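TfuB1 (Thermobifida fusca, PDB 6JX3) binds the leader peptide of a lasso peptide precursor during biosynthesis, through a domain of the PqqD-like RRE type. Local coordinates at residues 21-26 against 34-39. Sequence-based numbering, arbitrary orientation. Where two conformers were deposited one is given.
Sequences PEISVA and LLDGRS. With ZN (zinc ion), chain C.
E22 OE2 is gripped by a zinc ion at 1.9 Å and by R20 NE through a hydrogen bond; D36 OD2, 2.0 Å from the zinc, and water 1 also bind the metal, and the two carboxylate planes stand 65° apart. The second carboxylate oxygen of D36, OD1, accepts the backbone N of R38 nearly along its C-O axis, closing an Asx turn, and that of S39 from above the carboxylate plane, extending it to an Asx motif; together they fix the rotation of the metal-binding carboxylate. E22 CG sits between its backbone N and carbonyl carbon (chi1 73°), and the side chain bends at chi2, bringing the carboxylate over the R38 guanidinium. The two planes stack, 7° apart, with E22 OE1 3.4 Å from R38 CZ; no N-H points at this oxygen, leaving a long, purely electrostatic salt bridge. Strands 23-27 and 32-36 form an antiparallel hairpin at one side of the three-stranded sheet of the PqqD-like RRE domain. S24 and L35 form a hydrogen-bonded pair, L35 N reaching S24 O at 2.8 Å; G37 N adds a bond to E22 O (2.9 Å). On the face carrying I23, V25, L34 and D36, V25 CG2 presses tightly on L34 CD2 at 3.4 Å, while L35, on the other face, packs against an aromatic side chain of the bound peptide.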
loop_
_atom_site.group_PDB
_atom_site.type_symbol
_atom_site.label_atom_id
_atom_site.label_comp_id
_atom_site.label_asym_id
_atom_site.label_seq_id
_atom_site.Cartn_x
_atom_site.Cartn_y
_atom_site.Cartn_z
ATOM N N PRO A 21 -7.276 -6.118 11.457
ATOM C CA PRO A 21 -8.722 -5.884 11.616
ATOM C C PRO A 21 -9.081 -4.458 11.981
ATOM O O PRO A 21 -10.191 -4.010 11.658
ATOM C CB PRO A 21 -9.119 -6.853 12.741
ATOM C CG PRO A 21 -8.006 -7.822 12.846
ATOM C CD PRO A 21 -6.768 -7.144 12.379
ATOM N N GLU A 22 -8.189 -3.739 12.657
ATOM C CA GLU A 22 -8.477 -2.391 13.132
ATOM C C GLU A 22 -8.168 -1.310 12.099
ATOM O O GLU A 22 -8.284 -0.115 12.410
ATOM C CB GLU A 22 -7.700 -2.119 14.426
ATOM C CG GLU A 22 -6.197 -1.909 14.242
ATOM C CD GLU A 22 -5.376 -3.201 14.245
ATOM O OE1 GLU A 22 -5.932 -4.310 14.081
ATOM O OE2 GLU A 22 -4.146 -3.113 14.406
ATOM N N ILE A 23 -7.815 -1.695 10.876
ATOM C CA ILE A 23 -7.420 -0.743 9.845
ATOM C C ILE A 23 -8.642 -0.320 9.045
ATOM O O ILE A 23 -9.410 -1.163 8.570
ATOM C CB ILE A 23 -6.356 -1.350 8.918
ATOM C CG1 ILE A 23 -5.130 -1.804 9.713
ATOM C CG2 ILE A 23 -6.001 -0.351 7.821
ATOM C CD1 ILE A 23 -4.507 -0.698 10.587
ATOM N N SER A 24 -8.832 0.989 8.898
ATOM C CA SER A 24 -9.846 1.557 8.022
ATOM C C SER A 24 -9.159 2.289 6.879
ATOM O O SER A 24 -8.005 2.703 6.991
ATOM C CB SER A 24 -10.769 2.522 8.783
ATOM O OG SER A 24 -11.517 1.835 9.771
ATOM N N VAL A 25 -9.889 2.464 5.781
ATOM C CA VAL A 25 -9.367 3.108 4.586
ATOM C C VAL A 25 -10.262 4.272 4.205
ATOM O O VAL A 25 -11.488 4.188 4.322
ATOM C CB VAL A 25 -9.297 2.115 3.410
ATOM C CG1 VAL A 25 -8.586 2.750 2.217
ATOM C CG2 VAL A 25 -8.642 0.794 3.851
ATOM N N ALA A 26 -9.659 5.342 3.707
ATOM C CA ALA A 26 -10.428 6.425 3.113
ATOM C C ALA A 26 -9.768 6.844 1.807
ATOM O O ALA A 26 -8.540 6.836 1.694
ATOM C CB ALA A 26 -10.533 7.627 4.060
ATOM N N LEU A 34 -4.829 5.143 5.338
ATOM C CA LEU A 34 -5.104 3.994 6.185
ATOM C C LEU A 34 -5.034 4.460 7.626
ATOM O O LEU A 34 -4.078 5.137 8.009
ATOM C CB LEU A 34 -4.090 2.865 5.973
ATOM C CG LEU A 34 -4.071 2.155 4.614
ATOM C CD1 LEU A 34 -3.018 1.052 4.594
ATOM C CD2 LEU A 34 -5.404 1.573 4.351
ATOM N N LEU A 35 -6.040 4.107 8.408
ATOM C CA LEU A 35 -6.143 4.534 9.793
ATOM C C LEU A 35 -6.119 3.310 10.683
ATOM O O LEU A 35 -6.888 2.370 10.464
ATOM C CB LEU A 35 -7.435 5.324 10.026
ATOM C CG LEU A 35 -7.847 5.468 11.488
ATOM C CD1 LEU A 35 -6.884 6.422 12.210
ATOM C CD2 LEU A 35 -9.286 5.966 11.553
ATOM N N ASP A 36 -5.252 3.323 11.693
ATOM C CA ASP A 36 -5.256 2.284 12.710
ATOM C C ASP A 36 -6.139 2.743 13.861
ATOM O O ASP A 36 -5.784 3.675 14.588
ATOM C CB ASP A 36 -3.841 1.993 13.190
ATOM C CG ASP A 36 -3.783 0.794 14.101
ATOM O OD1 ASP A 36 -4.545 0.732 15.087
ATOM O OD2 ASP A 36 -2.972 -0.106 13.823
ATOM N N GLY A 37 -7.282 2.079 14.029
ATOM C CA GLY A 37 -8.278 2.507 14.995
ATOM C C GLY A 37 -7.886 2.286 16.435
ATOM O O GLY A 37 -8.541 2.831 17.330
ATOM N N ARG A 38 -6.843 1.501 16.678
ATOM C CA ARG A 38 -6.390 1.264 18.045
ATOM C C ARG A 38 -5.307 2.266 18.427
ATOM O O ARG A 38 -5.409 2.965 19.440
ATOM C CB ARG A 38 -5.868 -0.173 18.159
ATOM C CG ARG A 38 -6.921 -1.241 17.939
ATOM C CD ARG A 38 -6.227 -2.589 17.829
ATOM N NE ARG A 38 -7.128 -3.674 17.460
ATOM C CZ ARG A 38 -6.737 -4.938 17.336
ATOM N NH1 ARG A 38 -5.470 -5.263 17.566
ATOM N NH2 ARG A 38 -7.609 -5.878 17.004
ATOM N N SER A 39 -4.261 2.346 17.602
ATOM C CA SER A 39 -3.122 3.205 17.910
ATOM C C SER A 39 -3.389 4.643 17.532
ATOM O O SER A 39 -2.739 5.552 18.058
ATOM C CB SER A 39 -1.892 2.735 17.153
ATOM O OG SER A 39 -2.083 2.968 15.761
HETATM ZN ZN ZN C . -2.945 -1.719 15.023
HETATM O O HOH W 1 -1.039 -2.452 14.469
#